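Local coordinates for putative transcriptional regulator (Streptomyces coelicolor A3, PDB 2PQQ), which probably binds DNA to regulate transcription in response to cyclic AMP, this chain being its N-terminal, cyclic nucleotide-binding part, at residues P113-N116 / E120-T123; D5-N10 / L49-E54. All blocks are in the same frame, centred on the assembly; numbering follows the deposited sequence.

Contact 1: residues P113-N116 / E120-T123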
loop_
_atom_site.group_PDB
_atom_site.type_symbol
_atom_site.label_atom_id
_atom_site.label_comp_id
_atom_site.label_asym_id
_atom_site.label_seq_id
_atom_site.Cartn_x
_atom_site.Cartn_y
_atom_site.Cartn_z
ATOM N N PRO A 113 -18.543 -3.682 27.387
ATOM C CA PRO A 113 -19.403 -4.669 28.044
ATOM C C PRO A 113 -19.260 -6.055 27.411
ATOM O O PRO A 113 -19.352 -7.048 28.103
ATOM C CB PRO A 113 -20.808 -4.128 27.793
ATOM C CG PRO A 113 -20.592 -2.639 27.621
ATOM C CD PRO A 113 -19.337 -2.584 26.815
ATOM N N TRP A 114 -19.084 -6.113 26.098
ATOM C CA TRP A 114 -18.932 -7.405 25.450
ATOM C C TRP A 114 -17.636 -8.067 25.894
ATOM O O TRP A 114 -17.652 -9.211 26.338
ATOM C CB TRP A 114 -19.041 -7.264 23.938
ATOM C CG TRP A 114 -18.908 -8.546 23.169
ATOM C CD1 TRP A 114 -19.101 -9.852 23.630
ATOM C CD2 TRP A 114 -18.581 -8.654 21.791
ATOM N NE1 TRP A 114 -18.886 -10.741 22.597
ATOM C CE2 TRP A 114 -18.589 -10.032 21.460
ATOM C CE3 TRP A 114 -18.284 -7.716 20.793
ATOM C CZ2 TRP A 114 -18.297 -10.487 20.174
ATOM C CZ3 TRP A 114 -17.994 -8.176 19.510
ATOM C CH2 TRP A 114 -17.991 -9.551 19.223
ATOM N N LEU A 115 -16.526 -7.330 25.845
ATOM C CA LEU A 115 -15.235 -7.870 26.320
ATOM C C LEU A 115 -15.272 -8.301 27.784
ATOM O O LEU A 115 -14.650 -9.295 28.142
ATOM C CB LEU A 115 -14.076 -6.896 26.082
ATOM C CG LEU A 115 -13.892 -6.336 24.669
ATOM C CD1 LEU A 115 -12.559 -5.542 24.588
ATOM C CD2 LEU A 115 -13.964 -7.421 23.586
ATOM N N ASN A 116 -16.015 -7.570 28.611
ATOM C CA ASN A 116 -16.201 -7.920 30.026
ATOM C C ASN A 116 -16.954 -9.226 30.236
ATOM O O ASN A 116 -16.675 -9.955 31.170
ATOM C CB ASN A 116 -16.941 -6.800 30.763
ATOM C CG ASN A 116 -16.099 -5.545 30.918
ATOM O OD1 ASN A 116 -16.455 -4.619 31.660
ATOM N ND2 ASN A 116 -14.983 -5.497 30.200
ATOM N N GLU A 120 -12.203 -13.571 25.881
ATOM C CA GLU A 120 -11.546 -14.186 24.720
ATOM C C GLU A 120 -11.746 -13.400 23.429
ATOM O O GLU A 120 -10.981 -13.560 22.470
ATOM C CB GLU A 120 -12.055 -15.619 24.493
ATOM C CG GLU A 120 -11.561 -16.632 25.504
ATOM C CD GLU A 120 -11.669 -18.070 25.003
ATOM O OE1 GLU A 120 -12.190 -18.926 25.757
ATOM O OE2 GLU A 120 -11.214 -18.349 23.862
ATOM N N VAL A 121 -12.800 -12.585 23.399
ATOM C CA VAL A 121 -13.143 -11.787 22.237
ATOM C C VAL A 121 -12.053 -10.755 21.960
ATOM O O VAL A 121 -11.782 -10.484 20.805
ATOM C CB VAL A 121 -14.541 -11.126 22.373
ATOM C CG1 VAL A 121 -14.783 -10.039 21.303
ATOM C CG2 VAL A 121 -15.640 -12.179 22.270
ATOM N N ALA A 122 -11.443 -10.186 23.008
ATOM C CA ALA A 122 -10.412 -9.151 22.836
ATOM C C ALA A 122 -9.248 -9.714 22.055
ATOM O O ALA A 122 -8.790 -9.117 21.088
ATOM C CB ALA A 122 -9.925 -8.590 24.217
ATOM N N THR A 123 -8.811 -10.903 22.460
ATOM C CA THR A 123 -7.768 -11.639 21.792
ATOM C C THR A 123 -8.127 -11.969 20.338
ATOM O O THR A 123 -7.295 -11.808 19.433
ATOM C CB THR A 123 -7.472 -12.900 22.612
ATOM O OG1 THR A 123 -6.999 -12.476 23.890
ATOM C CG2 THR A 123 -6.412 -13.746 21.959
#
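The indole nitrogen NE1 of W114 has a methyl of V121, CG2, 3.6 Å away, while its hydrogen bond goes elsewhere, to E23 OE1 on helix 18-27. Tying down the one polar atom of the indole leaves the rest of the ring for apolar contact. V121 CG1 sits over one face of the indole, 3.7 Å from the centroid of the six-membered ring and only 11° off its normal, a clear CH-pi contact. With CG1 anti to the backbone N (chi1 167°), V121 sends this methyl between two neighbours, since L115 CD2 also meets CG1 at 3.6 Å. The other branch of L115, CD1, lies 4.0 Å from A122 CB. The side chains of W114 and L115 each cross that of V121 at roughly a right angle. Putting an alanine at W114 would probably leave E23 OE1 without its indole partner and V121 CG1 without the ring face it rests on. Four buried side chains thus close the corner between helix 111-117 and the start of helix 120-139. Helix 18-27 flanks the tryptophan side through L24 and E23, whereas L115 and A122 pack on A122 of the second subunit, placing the corner at the interface with that subunit.

Contact 2: residues D5-N10 / L49-E54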
loop_
_atom_site.group_PDB
_atom_site.type_symbol
_atom_site.label_atom_id
_atom_site.label_comp_id
_atom_site.label_asym_id
_atom_site.label_seq_id
_atom_site.Cartn_x
_atom_site.Cartn_y
_atom_site.Cartn_z
ATOM N N ASP A 5 -24.574 -16.197 10.366
ATOM C CA ASP A 5 -23.650 -16.304 9.259
ATOM C C ASP A 5 -23.485 -14.947 8.619
ATOM O O ASP A 5 -22.374 -14.598 8.237
ATOM C CB ASP A 5 -24.104 -17.359 8.227
ATOM C CG ASP A 5 -23.125 -17.497 7.050
ATOM O OD1 ASP A 5 -23.581 -17.794 5.929
ATOM O OD2 ASP A 5 -21.897 -17.306 7.231
ATOM N N VAL A 6 -24.574 -14.170 8.546
ATOM C CA VAL A 6 -24.507 -12.798 7.997
ATOM C C VAL A 6 -23.450 -11.932 8.671
ATOM O O VAL A 6 -22.898 -11.016 8.040
ATOM C CB VAL A 6 -25.894 -12.085 7.988
ATOM C CG1 VAL A 6 -26.296 -11.601 9.379
ATOM C CG2 VAL A 6 -25.931 -10.922 6.942
ATOM N N LEU A 7 -23.159 -12.214 9.946
ATOM C CA LEU A 7 -22.214 -11.390 10.685
ATOM C C LEU A 7 -20.772 -11.826 10.484
ATOM O O LEU A 7 -19.856 -11.132 10.905
ATOM C CB LEU A 7 -22.558 -11.357 12.177
ATOM C CG LEU A 7 -23.958 -10.859 12.552
ATOM C CD1 LEU A 7 -24.137 -10.926 14.070
ATOM C CD2 LEU A 7 -24.237 -9.433 12.013
ATOM N N ARG A 8 -20.569 -12.964 9.832
ATOM C CA ARG A 8 -19.232 -13.536 9.733
ATOM C C ARG A 8 -18.597 -13.481 8.338
ATOM O O ARG A 8 -17.457 -13.922 8.161
ATOM C CB ARG A 8 -19.254 -14.969 10.252
ATOM C CG ARG A 8 -19.520 -15.048 11.763
ATOM C CD ARG A 8 -19.205 -16.470 12.261
ATOM N NE ARG A 8 -20.009 -17.502 11.608
ATOM C CZ ARG A 8 -21.174 -17.952 12.065
ATOM N NH1 ARG A 8 -21.706 -17.428 13.168
ATOM N NH2 ARG A 8 -21.817 -18.904 11.401
ATOM N N ARG A 9 -19.318 -12.934 7.364
ATOM C CA ARG A 9 -18.802 -12.814 5.991
ATOM C C ARG A 9 -17.963 -11.546 5.801
ATOM O O ARG A 9 -18.242 -10.695 4.945
ATOM C CB ARG A 9 -19.931 -12.946 4.965
ATOM C CG ARG A 9 -20.603 -14.321 4.982
ATOM C CD ARG A 9 -19.588 -15.442 4.653
ATOM N NE ARG A 9 -20.204 -16.762 4.493
ATOM C CZ ARG A 9 -19.618 -17.802 3.893
ATOM N NH1 ARG A 9 -18.392 -17.686 3.384
ATOM N NH2 ARG A 9 -20.256 -18.966 3.788
ATOM N N ASN A 10 -16.913 -11.442 6.606
ATOM C CA ASN A 10 -16.078 -10.254 6.656
ATOM C C ASN A 10 -14.796 -10.569 7.440
ATOM O O ASN A 10 -14.793 -11.471 8.281
ATOM C CB ASN A 10 -16.853 -9.109 7.305
ATOM C CG ASN A 10 -17.109 -9.338 8.797
ATOM O OD1 ASN A 10 -16.238 -9.074 9.623
ATOM N ND2 ASN A 10 -18.325 -9.783 9.148
ATOM N N LEU A 49 -19.783 0.582 13.642
ATOM C CA LEU A 49 -19.699 -0.312 12.525
ATOM C C LEU A 49 -21.090 -0.771 12.168
ATOM O O LEU A 49 -21.891 -0.875 13.030
ATOM C CB LEU A 49 -18.888 -1.490 12.994
ATOM C CG LEU A 49 -18.907 -2.875 12.425
ATOM C CD1 LEU A 49 -17.712 -3.589 12.901
ATOM C CD2 LEU A 49 -20.112 -3.586 12.795
ATOM N N TYR A 50 -21.365 -1.014 10.897
ATOM C CA TYR A 50 -22.667 -1.547 10.483
ATOM C C TYR A 50 -22.435 -2.795 9.647
ATOM O O TYR A 50 -21.427 -2.897 8.944
ATOM C CB TYR A 50 -23.465 -0.538 9.632
ATOM C CG TYR A 50 -23.757 0.807 10.265
ATOM C CD1 TYR A 50 -24.986 1.064 10.886
ATOM C CD2 TYR A 50 -22.810 1.840 10.217
ATOM C CE1 TYR A 50 -25.240 2.324 11.498
ATOM C CE2 TYR A 50 -23.065 3.101 10.798
ATOM C CZ TYR A 50 -24.266 3.325 11.443
ATOM O OH TYR A 50 -24.512 4.586 11.971
ATOM N N VAL A 51 -23.358 -3.722 9.666
ATOM C CA VAL A 51 -23.404 -4.807 8.710
ATOM C C VAL A 51 -24.724 -4.638 8.020
ATOM O O VAL A 51 -25.715 -4.549 8.661
ATOM C CB VAL A 51 -23.339 -6.167 9.413
ATOM C CG1 VAL A 51 -23.592 -7.262 8.470
ATOM C CG2 VAL A 51 -22.014 -6.364 10.094
ATOM N N VAL A 52 -24.701 -4.447 6.715
ATOM C CA VAL A 52 -25.956 -4.318 5.980
ATOM C C VAL A 52 -26.622 -5.701 5.947
ATOM O O VAL A 52 -25.983 -6.686 5.551
ATOM C CB VAL A 52 -25.730 -3.809 4.507
ATOM C CG1 VAL A 52 -27.015 -3.890 3.697
ATOM C CG2 VAL A 52 -25.219 -2.399 4.507
ATOM N N THR A 53 -27.899 -5.784 6.313
ATOM C CA THR A 53 -28.599 -7.072 6.220
ATOM C C THR A 53 -29.608 -7.157 5.050
ATOM O O THR A 53 -29.998 -8.254 4.632
ATOM C CB THR A 53 -29.244 -7.477 7.562
ATOM O OG1 THR A 53 -30.305 -6.575 7.872
ATOM C CG2 THR A 53 -28.206 -7.409 8.700
ATOM N N GLU A 54 -30.021 -6.007 4.533
ATOM C CA GLU A 54 -30.807 -5.953 3.288
ATOM C C GLU A 54 -30.771 -4.554 2.699
ATOM O O GLU A 54 -30.623 -3.563 3.431
ATOM C CB GLU A 54 -32.260 -6.412 3.485
ATOM C CG GLU A 54 -33.078 -5.638 4.508
ATOM C CD GLU A 54 -34.471 -6.248 4.724
ATOM O OE1 GLU A 54 -34.571 -7.378 5.272
ATOM O OE2 GLU A 54 -35.471 -5.593 4.356
#
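V51 points its side chain at the 5-10 loop, and both of its methyls face L7. CD2 of L7 stands 4.2 Å from V51 CG1 and 4.3 Å from V51 CG2, which lets one leucine branch rest across the fork of the valine. The leucine leaves its backbone beside the strand, not straight at it; a chi1 of -58° with an extended chi2 of 179° carries the methyl across. V51 has CG1 anti to its own backbone N (chi1 171°), and that branch also meets the loop backbone, with V6 O 3.8 Å away. V6 is turned toward the strand too and is covered by it more than L7 is, though its side chain stays loosely placed, CG2 being 4.5 Å from V52 O. Beyond the two segments, L7 packs on L104 of strand 101-107 and N10 on L79 of strand 79-80, which V51 also touches.

Bonds within the loop and to the residues just after it help set its shape. N10 ND2 makes a short but bent, weak hydrogen bond to L7 O (2.7 Å), while N10 OD1 accepts from the backbone of L12 and F13. R9 NE and D5 OD2 form a salt bridge at 3.3 Å, its hydrogen bond weak. No hydrogen bond spans the two segments; van der Waals contact of V51 with L7 and V6 joins them, which probably gives little directional restraint.

Both segments of contact 2 come earlier in the chain than contact 1; the centres are about 19 Å apart and the nearest atoms about 8 Å, so the two do not meet. Two elements join them. Helix 18-27 receives R8 of the 5-10 loop on S21 and W114 of contact 1 on E23 and L24; strand 101-107 pairs with strand 45-54, packs against L7, and precedes helix 111-117. In this chain, contact 2 thus secures the N-terminal loop to the beta-sheet core of the domain, whereas contact 1 packs two helices together beyond that core, beside the second subunit, a placing consistent with the dimers of the CRP family.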